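Local coordinates for protein D-glyceraldehyde dehydrogenase (NADP(+)) (Thermoplasma acidophilum, PDB 5IZD) that oxidises D-glyceraldehyde to glycerate with NADP(+) in the non-phosphorylated Entner-Doudoroff pathway, working as a homotetramer of the aldehyde dehydrogenase family, at residues Asn13-Lys18 with Ala36-Asp41; Asp40-Ala45 with Asp210-His215; Ala45-Glu50 with His215-Leu220. All coordinates share one frame; numbering follows the deposited sequence.

Interaction 1: Asn13-Lys18 with Ala36-Asp41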
loop_
_atom_site.group_PDB
_atom_site.type_symbol
_atom_site.label_atom_id
_atom_site.label_comp_id
_atom_site.label_asym_id
_atom_site.label_seq_id
_atom_site.Cartn_x
_atom_site.Cartn_y
_atom_site.Cartn_z
ATOM N N ASN A 13 -46.084 -0.435 2.253
ATOM C CA ASN A 13 -46.496 -1.483 3.181
ATOM C C ASN A 13 -46.024 -2.812 2.613
ATOM O O ASN A 13 -45.703 -2.901 1.438
ATOM C CB ASN A 13 -48.020 -1.548 3.290
ATOM C CG ASN A 13 -48.616 -0.288 3.851
ATOM O OD1 ASN A 13 -48.065 0.298 4.795
ATOM N ND2 ASN A 13 -49.783 0.143 3.295
ATOM N N SER A 14 -45.970 -3.832 3.466
ATOM C CA SER A 14 -45.747 -5.206 3.033
ATOM C C SER A 14 -46.807 -5.561 2.016
ATOM O O SER A 14 -47.920 -5.132 2.192
ATOM C CB SER A 14 -45.971 -6.164 4.205
ATOM O OG SER A 14 -45.655 -7.487 3.763
ATOM N N SER A 15 -46.501 -6.404 1.023
ATOM C CA SER A 15 -47.542 -6.762 0.013
ATOM C C SER A 15 -48.629 -7.676 0.577
ATOM O O SER A 15 -49.709 -7.741 0.018
ATOM C CB SER A 15 -46.929 -7.355 -1.274
ATOM O OG SER A 15 -46.073 -8.453 -1.030
ATOM N N SER A 16 -48.360 -8.362 1.691
ATOM C CA SER A 16 -49.409 -9.111 2.410
ATOM C C SER A 16 -50.193 -8.265 3.402
ATOM O O SER A 16 -51.146 -8.768 3.963
ATOM C CB SER A 16 -48.794 -10.277 3.180
ATOM O OG SER A 16 -47.906 -9.767 4.160
ATOM N N GLY A 17 -49.798 -6.996 3.584
ATOM C CA GLY A 17 -50.189 -6.133 4.694
ATOM C C GLY A 17 -49.884 -6.538 6.132
ATOM O O GLY A 17 -50.278 -5.833 7.044
ATOM N N LYS A 18 -49.169 -7.645 6.359
ATOM C CA LYS A 18 -48.905 -8.122 7.718
ATOM C C LYS A 18 -47.831 -7.305 8.419
ATOM O O LYS A 18 -46.924 -6.733 7.766
ATOM C CB LYS A 18 -48.553 -9.616 7.720
ATOM C CG LYS A 18 -49.782 -10.532 7.683
ATOM C CD LYS A 18 -49.470 -11.907 7.095
ATOM C CE LYS A 18 -50.771 -12.676 6.803
ATOM N NZ LYS A 18 -50.393 -13.987 6.164
ATOM N N ALA A 36 -44.020 -6.799 7.813
ATOM C CA ALA A 36 -43.441 -8.124 7.467
ATOM C C ALA A 36 -43.258 -8.297 5.971
ATOM O O ALA A 36 -44.145 -8.741 5.288
ATOM C CB ALA A 36 -44.290 -9.263 8.042
ATOM N N ALA A 37 -42.115 -7.926 5.438
ATOM C CA ALA A 37 -41.913 -8.058 3.988
ATOM C C ALA A 37 -42.143 -9.508 3.461
ATOM O O ALA A 37 -41.746 -10.464 4.097
ATOM C CB ALA A 37 -40.493 -7.602 3.611
ATOM N N THR A 38 -42.731 -9.666 2.278
ATOM C CA THR A 38 -42.788 -10.975 1.613
ATOM C C THR A 38 -41.561 -11.264 0.709
ATOM O O THR A 38 -40.776 -10.374 0.371
ATOM C CB THR A 38 -43.991 -11.041 0.683
ATOM O OG1 THR A 38 -43.808 -10.102 -0.396
ATOM C CG2 THR A 38 -45.253 -10.725 1.423
ATOM N N ARG A 39 -41.493 -12.507 0.257
ATOM C CA ARG A 39 -40.607 -12.922 -0.772
ATOM C C ARG A 39 -40.721 -12.026 -2.005
ATOM O O ARG A 39 -39.724 -11.708 -2.627
ATOM C CB ARG A 39 -40.811 -14.425 -1.098
ATOM C CG ARG A 39 -40.317 -15.366 0.013
ATOM N N ASP A 40 -41.914 -11.556 -2.343
ATOM C CA ASP A 40 -42.056 -10.664 -3.518
ATOM C C ASP A 40 -41.553 -9.205 -3.236
ATOM O O ASP A 40 -41.025 -8.537 -4.142
ATOM C CB ASP A 40 -43.483 -10.740 -4.043
ATOM C CG ASP A 40 -44.003 -12.185 -4.063
ATOM O OD1 ASP A 40 -43.722 -12.962 -4.992
ATOM O OD2 ASP A 40 -44.654 -12.566 -3.067
ATOM N N ASP A 41 -41.656 -8.748 -1.984
ATOM C CA ASP A 41 -41.088 -7.454 -1.580
ATOM C C ASP A 41 -39.541 -7.462 -1.669
ATOM O O ASP A 41 -38.951 -6.502 -2.140
ATOM C CB ASP A 41 -41.576 -7.025 -0.194
ATOM C CG ASP A 41 -43.073 -6.749 -0.165
ATOM O OD1 ASP A 41 -43.635 -6.306 -1.211
ATOM O OD2 ASP A 41 -43.718 -7.022 0.893
#
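Ser14 and Ala37 bring the two backbones to 4.9 Å between their CA atoms, where the type I turn Ser14-Gly17 leans on the start of a helix, and Ala36 N donates to Lys18 O at 2.9 Å. Thr38 is the N-cap residue: Asp41 N donates to its OG1 at 3.0 Å and Thr38 N to Asp41 OD2 at 3.1 Å, the reciprocal pair of a capping box. Ser15 N reaches Asp41 OD2 at 2.9 Å with an N-H...O angle of 164°, on the syn lone pair, whereas Thr38 N meets the same oxygen from above the carboxylate plane. Two backbone N-H groups therefore hold the carboxylate in orientation. Ser15 OG, set by chi1 of 54° between its own N and carbonyl carbon, accepts from Thr38 OG1 at 2.9 Å. Ser16 OG donates to Ser14 OG at 3.2 Å, tying the turn's side chains together; Ser14 OG lies implausibly close to Ala36 O (2.5 Å), so that bond's length is doubtful. The contact joins the loop between strands 10-12 and 19-23 to the beginning of helix 39-77; strand 2-7 packs against Asp41 through Leu5 and Ile7, and Arg44 salt-bridges its OD1.

Interaction 2: Asp40-Ala45 with Asp210-His215. With NAP (NADP nicotinamide-adenine-dinucleotide phosphate), chain I.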
loop_
_atom_site.group_PDB
_atom_site.type_symbol
_atom_site.label_atom_id
_atom_site.label_comp_id
_atom_site.label_asym_id
_atom_site.label_seq_id
_atom_site.Cartn_x
_atom_site.Cartn_y
_atom_site.Cartn_z
ATOM N N ASP A 40 -41.914 -11.556 -2.343
ATOM C CA ASP A 40 -42.056 -10.664 -3.518
ATOM C C ASP A 40 -41.553 -9.205 -3.236
ATOM O O ASP A 40 -41.025 -8.537 -4.142
ATOM C CB ASP A 40 -43.483 -10.740 -4.043
ATOM C CG ASP A 40 -44.003 -12.185 -4.063
ATOM O OD1 ASP A 40 -43.722 -12.962 -4.992
ATOM O OD2 ASP A 40 -44.654 -12.566 -3.067
ATOM N N ASP A 41 -41.656 -8.748 -1.984
ATOM C CA ASP A 41 -41.088 -7.454 -1.580
ATOM C C ASP A 41 -39.541 -7.462 -1.669
ATOM O O ASP A 41 -38.951 -6.502 -2.140
ATOM C CB ASP A 41 -41.576 -7.025 -0.194
ATOM C CG ASP A 41 -43.073 -6.749 -0.165
ATOM O OD1 ASP A 41 -43.635 -6.306 -1.211
ATOM O OD2 ASP A 41 -43.718 -7.022 0.893
ATOM N N VAL A 42 -38.932 -8.562 -1.236
ATOM C CA VAL A 42 -37.505 -8.795 -1.358
ATOM C C VAL A 42 -37.040 -8.776 -2.816
ATOM O O VAL A 42 -36.106 -8.064 -3.145
ATOM C CB VAL A 42 -37.107 -10.142 -0.701
ATOM C CG1 VAL A 42 -35.691 -10.500 -1.012
ATOM C CG2 VAL A 42 -37.299 -10.077 0.819
ATOM N N ASP A 43 -37.693 -9.563 -3.664
ATOM C CA ASP A 43 -37.454 -9.511 -5.112
ATOM C C ASP A 43 -37.510 -8.093 -5.701
ATOM O O ASP A 43 -36.556 -7.711 -6.377
ATOM C CB ASP A 43 -38.381 -10.460 -5.873
ATOM C CG ASP A 43 -37.998 -11.920 -5.685
ATOM O OD1 ASP A 43 -36.929 -12.231 -5.168
ATOM O OD2 ASP A 43 -38.788 -12.802 -6.044
ATOM N N ARG A 44 -38.565 -7.315 -5.449
ATOM C CA ARG A 44 -38.605 -5.945 -5.973
ATOM C C ARG A 44 -37.433 -5.109 -5.475
ATOM O O ARG A 44 -36.863 -4.318 -6.248
ATOM C CB ARG A 44 -39.890 -5.185 -5.638
ATOM C CG ARG A 44 -41.127 -5.633 -6.389
ATOM C CD ARG A 44 -42.234 -4.564 -6.462
ATOM N NE ARG A 44 -42.438 -3.756 -5.252
ATOM C CZ ARG A 44 -43.036 -4.170 -4.122
ATOM N NH1 ARG A 44 -43.505 -5.435 -3.976
ATOM N NH2 ARG A 44 -43.157 -3.306 -3.106
ATOM N N ALA A 45 -37.065 -5.292 -4.196
ATOM C CA ALA A 45 -35.977 -4.523 -3.620
ATOM C C ALA A 45 -34.634 -4.873 -4.273
ATOM O O ALA A 45 -33.906 -3.973 -4.660
ATOM C CB ALA A 45 -35.940 -4.675 -2.103
ATOM N N ASP A 210 -33.170 -16.520 4.878
ATOM C CA ASP A 210 -32.626 -17.496 3.905
ATOM C C ASP A 210 -32.855 -17.039 2.498
ATOM O O ASP A 210 -31.945 -17.072 1.675
ATOM C CB ASP A 210 -33.224 -18.885 4.054
ATOM C CG ASP A 210 -32.663 -19.647 5.259
ATOM O OD1 ASP A 210 -31.659 -19.247 5.906
ATOM O OD2 ASP A 210 -33.233 -20.677 5.560
ATOM N N TYR A 211 -34.046 -16.531 2.242
ATOM C CA TYR A 211 -34.439 -16.162 0.884
ATOM C C TYR A 211 -33.593 -15.015 0.334
ATOM O O TYR A 211 -33.143 -15.066 -0.830
ATOM C CB TYR A 211 -35.942 -15.844 0.860
ATOM C CG TYR A 211 -36.429 -15.559 -0.509
ATOM C CD1 TYR A 211 -36.732 -16.613 -1.406
ATOM C CD2 TYR A 211 -36.565 -14.239 -0.958
ATOM C CE1 TYR A 211 -37.161 -16.350 -2.714
ATOM C CE2 TYR A 211 -37.004 -13.964 -2.274
ATOM C CZ TYR A 211 -37.298 -15.018 -3.150
ATOM O OH TYR A 211 -37.707 -14.726 -4.442
ATOM N N ILE A 212 -33.366 -14.006 1.173
ATOM C CA ILE A 212 -32.537 -12.848 0.807
ATOM C C ILE A 212 -31.100 -13.301 0.520
ATOM O O ILE A 212 -30.499 -12.930 -0.487
ATOM C CB ILE A 212 -32.477 -11.750 1.909
ATOM C CG1 ILE A 212 -33.848 -11.216 2.309
ATOM C CG2 ILE A 212 -31.776 -10.506 1.397
ATOM C CD1 ILE A 212 -33.864 -10.493 3.661
ATOM N N VAL A 213 -30.551 -14.112 1.410
ATOM C CA VAL A 213 -29.141 -14.464 1.284
ATOM C C VAL A 213 -28.834 -15.376 0.106
ATOM O O VAL A 213 -27.799 -15.207 -0.501
ATOM C CB VAL A 213 -28.514 -15.035 2.555
ATOM C CG1 VAL A 213 -28.729 -14.089 3.743
ATOM C CG2 VAL A 213 -29.038 -16.401 2.876
ATOM N N GLU A 214 -29.689 -16.341 -0.206
ATOM C CA GLU A 214 -29.387 -17.234 -1.352
ATOM C C GLU A 214 -29.776 -16.747 -2.784
ATOM O O GLU A 214 -29.497 -17.430 -3.742
ATOM C CB GLU A 214 -29.941 -18.609 -1.080
ATOM C CG GLU A 214 -31.437 -18.662 -1.059
ATOM C CD GLU A 214 -31.971 -19.972 -0.510
ATOM O OE1 GLU A 214 -33.203 -20.161 -0.649
ATOM O OE2 GLU A 214 -31.196 -20.828 -0.001
ATOM N N HIS A 215 -30.382 -15.567 -2.900
ATOM C CA HIS A 215 -30.931 -15.008 -4.138
ATOM C C HIS A 215 -29.854 -14.902 -5.244
ATOM O O HIS A 215 -28.773 -14.398 -4.975
ATOM C CB HIS A 215 -31.497 -13.609 -3.826
ATOM C CG HIS A 215 -32.426 -13.072 -4.862
ATOM N ND1 HIS A 215 -31.979 -12.545 -6.046
ATOM C CD2 HIS A 215 -33.773 -12.925 -4.875
ATOM C CE1 HIS A 215 -33.004 -12.130 -6.768
ATOM N NE2 HIS A 215 -34.105 -12.332 -6.073
HETATM P PA NAP I . -29.045 -12.892 14.880
HETATM O O1A NAP I . -30.123 -13.930 14.823
HETATM O O2A NAP I . -27.641 -13.300 14.488
HETATM O O5B NAP I . -29.526 -11.614 13.983
HETATM C C5B NAP I . -28.651 -10.796 13.175
HETATM C C4B NAP I . -29.350 -10.393 11.862
HETATM O O4B NAP I . -29.507 -11.548 11.016
HETATM C C3B NAP I . -30.781 -9.862 12.083
HETATM O O3B NAP I . -31.082 -8.862 11.073
HETATM C C2B NAP I . -31.627 -11.088 11.882
HETATM O O2B NAP I . -33.003 -10.809 11.639
HETATM C C1B NAP I . -30.924 -11.732 10.718
HETATM N N9A NAP I . -31.222 -13.157 10.503
HETATM C C8A NAP I . -31.714 -14.068 11.386
HETATM N N7A NAP I . -31.873 -15.253 10.838
HETATM C C5A NAP I . -31.418 -15.086 9.525
HETATM C C6A NAP I . -31.316 -15.964 8.446
HETATM N N6A NAP I . -31.663 -17.255 8.518
HETATM N N1A NAP I . -30.829 -15.490 7.280
HETATM C C2A NAP I . -30.499 -14.189 7.191
HETATM N N3A NAP I . -30.581 -13.278 8.170
HETATM C C4A NAP I . -31.043 -13.810 9.323
HETATM O O3 NAP I . -29.023 -12.318 16.361
HETATM P PN NAP I . -29.924 -12.687 17.642
HETATM O O1N NAP I . -31.372 -12.306 17.388
HETATM O O2N NAP I . -29.352 -12.018 18.867
HETATM O O5D NAP I . -29.807 -14.227 17.770
HETATM P P2B NAP I . -34.098 -11.096 12.852
HETATM O O1X NAP I . -35.477 -10.780 12.251
HETATM O O2X NAP I . -33.816 -10.179 13.947
HETATM O O3X NAP I . -34.035 -12.528 13.261
#
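Asp43 and Val42 on helix 40-45 meet Tyr211, Ile212 and His215 across a near-parallel helix pair, whose short axes approach to 10.3 Å at a signed crossing angle of -28°. The Asp43 side chain can be traced outward. Its CB starts off the direct line to the other helix, and chi1 of -73° sets CG anti to the carbonyl carbon, which brings the carboxylate nearer to the partner. CG lies 3.1 Å from Tyr211 OH, which sits almost evenly between the two oxygens: OD1 and OD2 are each 2.7 Å from it. The hydroxyl is the donor, but which oxygen takes its single proton is not settled. OD1 has a second partner in His215 NE2, a weak bond at 3.0 Å whose N-H...O angle is only 127°. Both rings present an edge to the acid, the carboxylate plane being steeply inclined to the imidazole and less so to the phenol ring. Beside this polar cluster Val42 supplies the apolar part: its CG1 lies at the Tyr211 ring edge, 3.8 Å from CD2, and 3.9 Å from Ile212 CG1. With its CG anti to the backbone N, Tyr211 swings its ring toward helix 40-45, and CD2 passes Val42 before OH arrives at Asp43. The preceding residue, Asp210, serves the cofactor instead: its OD1 accepts from adenine N6A of NADP at 3.3 Å, while Arg232 salt-bridges its OD2. Helix 205-214 packs on helix 39-77 with one flank and touches the adenine of NADP with another, through Asp210 and Val213; Ile212 and Val213 rest on strand 130-145, and Val213, Asp210 and Glu214 touch Lys236 of helix 227-236.

Interaction 3: Ala45-Glu50 with His215-Leu220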
loop_
_atom_site.group_PDB
_atom_site.type_symbol
_atom_site.label_atom_id
_atom_site.label_comp_id
_atom_site.label_asym_id
_atom_site.label_seq_id
_atom_site.Cartn_x
_atom_site.Cartn_y
_atom_site.Cartn_z
ATOM N N ALA A 45 -37.065 -5.292 -4.196
ATOM C CA ALA A 45 -35.977 -4.523 -3.620
ATOM C C ALA A 45 -34.634 -4.873 -4.273
ATOM O O ALA A 45 -33.906 -3.973 -4.660
ATOM C CB ALA A 45 -35.940 -4.675 -2.103
ATOM N N ILE A 46 -34.329 -6.164 -4.411
ATOM C CA ILE A 46 -33.111 -6.611 -5.062
ATOM C C ILE A 46 -33.076 -6.200 -6.528
ATOM O O ILE A 46 -32.044 -5.743 -7.010
ATOM C CB ILE A 46 -32.895 -8.133 -4.891
ATOM C CG1 ILE A 46 -32.476 -8.437 -3.452
ATOM C CG2 ILE A 46 -31.827 -8.661 -5.847
ATOM C CD1 ILE A 46 -32.625 -9.893 -3.100
ATOM N N ASP A 47 -34.188 -6.383 -7.232
ATOM C CA ASP A 47 -34.382 -5.842 -8.618
ATOM C C ASP A 47 -34.178 -4.326 -8.771
ATOM O O ASP A 47 -33.484 -3.902 -9.693
ATOM C CB ASP A 47 -35.724 -6.260 -9.226
ATOM C CG ASP A 47 -35.794 -7.767 -9.523
ATOM O OD1 ASP A 47 -34.808 -8.532 -9.393
ATOM O OD2 ASP A 47 -36.863 -8.242 -9.861
ATOM N N ALA A 48 -34.704 -3.536 -7.853
ATOM C CA ALA A 48 -34.372 -2.098 -7.834
ATOM C C ALA A 48 -32.833 -1.831 -7.648
ATOM O O ALA A 48 -32.263 -1.008 -8.348
ATOM C CB ALA A 48 -35.160 -1.376 -6.772
ATOM N N ALA A 49 -32.190 -2.530 -6.719
ATOM C CA ALA A 49 -30.752 -2.443 -6.562
ATOM C C ALA A 49 -30.011 -2.820 -7.847
ATOM O O ALA A 49 -29.065 -2.123 -8.240
ATOM C CB ALA A 49 -30.298 -3.307 -5.387
ATOM N N GLU A 50 -30.421 -3.893 -8.518
ATOM C CA GLU A 50 -29.789 -4.237 -9.812
ATOM C C GLU A 50 -29.937 -3.133 -10.860
ATOM O O GLU A 50 -28.977 -2.758 -11.543
ATOM C CB GLU A 50 -30.357 -5.523 -10.392
ATOM C CG GLU A 50 -29.657 -6.004 -11.660
ATOM C CD GLU A 50 -30.238 -7.316 -12.179
ATOM O OE1 GLU A 50 -31.455 -7.421 -12.259
ATOM O OE2 GLU A 50 -29.498 -8.276 -12.486
ATOM N N HIS A 215 -30.382 -15.567 -2.900
ATOM C CA HIS A 215 -30.931 -15.008 -4.138
ATOM C C HIS A 215 -29.854 -14.902 -5.244
ATOM O O HIS A 215 -28.773 -14.398 -4.975
ATOM C CB HIS A 215 -31.497 -13.609 -3.826
ATOM C CG HIS A 215 -32.426 -13.072 -4.862
ATOM N ND1 HIS A 215 -31.979 -12.545 -6.046
ATOM C CD2 HIS A 215 -33.773 -12.925 -4.875
ATOM C CE1 HIS A 215 -33.004 -12.130 -6.768
ATOM N NE2 HIS A 215 -34.105 -12.332 -6.073
ATOM N N LYS A 216 -30.181 -15.327 -6.462
ATOM C CA LYS A 216 -29.220 -15.451 -7.574
ATOM C C LYS A 216 -28.454 -14.149 -7.879
ATOM O O LYS A 216 -27.306 -14.202 -8.369
ATOM C CB LYS A 216 -29.899 -15.989 -8.873
ATOM C CG LYS A 216 -30.526 -17.398 -8.787
ATOM N N LYS A 217 -29.074 -13.003 -7.594
ATOM C CA LYS A 217 -28.517 -11.670 -7.903
ATOM C C LYS A 217 -27.682 -10.980 -6.794
ATOM O O LYS A 217 -27.148 -9.901 -7.010
ATOM C CB LYS A 217 -29.664 -10.718 -8.314
ATOM C CG LYS A 217 -30.544 -11.238 -9.468
ATOM C CD LYS A 217 -31.636 -10.244 -9.819
ATOM C CE LYS A 217 -32.337 -10.634 -11.113
ATOM N NZ LYS A 217 -33.095 -9.430 -11.521
ATOM N N VAL A 218 -27.615 -11.572 -5.609
ATOM C CA VAL A 218 -26.871 -10.989 -4.498
ATOM C C VAL A 218 -25.392 -11.239 -4.701
ATOM O O VAL A 218 -24.988 -12.356 -4.993
ATOM C CB VAL A 218 -27.405 -11.546 -3.151
ATOM C CG1 VAL A 218 -26.514 -11.192 -1.986
ATOM C CG2 VAL A 218 -28.756 -10.957 -2.893
ATOM N N ASN A 219 -24.564 -10.210 -4.536
ATOM C CA ASN A 219 -23.119 -10.395 -4.760
ATOM C C ASN A 219 -22.254 -10.415 -3.496
ATOM O O ASN A 219 -21.123 -10.977 -3.498
ATOM C CB ASN A 219 -22.623 -9.298 -5.699
ATOM C CG ASN A 219 -23.347 -9.298 -7.048
ATOM O OD1 ASN A 219 -23.974 -8.303 -7.424
ATOM N ND2 ASN A 219 -23.283 -10.415 -7.766
ATOM N N LEU A 220 -22.767 -9.779 -2.433
ATOM C CA LEU A 220 -22.021 -9.606 -1.189
ATOM C C LEU A 220 -23.034 -9.508 -0.020
ATOM O O LEU A 220 -24.144 -8.929 -0.152
ATOM C CB LEU A 220 -21.103 -8.389 -1.262
ATOM C CG LEU A 220 -20.163 -8.094 -0.074
ATOM C CD1 LEU A 220 -19.016 -7.226 -0.520
ATOM C CD2 LEU A 220 -20.965 -7.325 1.017
HETATM O O HOH W 1 -35.724 -11.060 -8.359
#
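Lys217 stretches across to helix 45-50 and places its NZ between two acids, 2.9 Å from Asp47 OD1 and 2.7 Å from Glu50 OE1, a salt-bridge network from one ammonium group. Its conformation explains the reach: CG is anti to the carbonyl carbon (chi1 -54°), and every later torsion is anti, so the chain is extended to NZ. It crosses the Asp47 and Glu50 side chains at about a right angle. The two carboxylates receive NZ differently. Asp47 OD1 is approached from above its plane, 54° out of it, whereas Glu50 OE1 is met on the syn side with a tilt of 32°. Glu50 itself extends from the helix through CG and CD before chi3 turns its carboxylate. Along the apolar side of the contact, Ile46 CD1 sits over one face of the His215 ring, a CH-pi contact 3.8 Å from the centroid, and also touches Val218 CG2 at 4.0 Å; Ile46 CG2 meets Lys217 CB at 3.9 Å. At the ring edge a water bridges His215 NE2 and Asp47 OD1, donating to the latter at 2.9 Å. Lys217 N returns a weak bond to His215 ND1, within the type I turn His215-Val218. This turn links helix 205-214 to strand 220-224. Val218, which also touches Ile46, packs on Val143 of strand 130-145, while Ala49 and Glu50 of helix 39-77 rest on Ile141 of the same strand.

All three contacts use the first turns of helix 39-77: interaction 1 secures its N-terminus, and interactions 2 and 3 follow in turn along it. Interactions 2 and 3 lie about 8 Å apart between centres and share His215, which offers an edge to one and a face to the other. None is wholly core or wholly surface. Interaction 1, about 17 Å from interaction 3 between centres, is a mostly polar junction of serines with a capping box. Interaction 2 mixes apolar helix packing with a single aspartate bound by a tyrosine hydroxyl and, weakly, a histidine, where helix 205-214 also carries the adenine contact, whereas interaction 3 pairs buried isoleucine packing with charged groups in partly exposed residues.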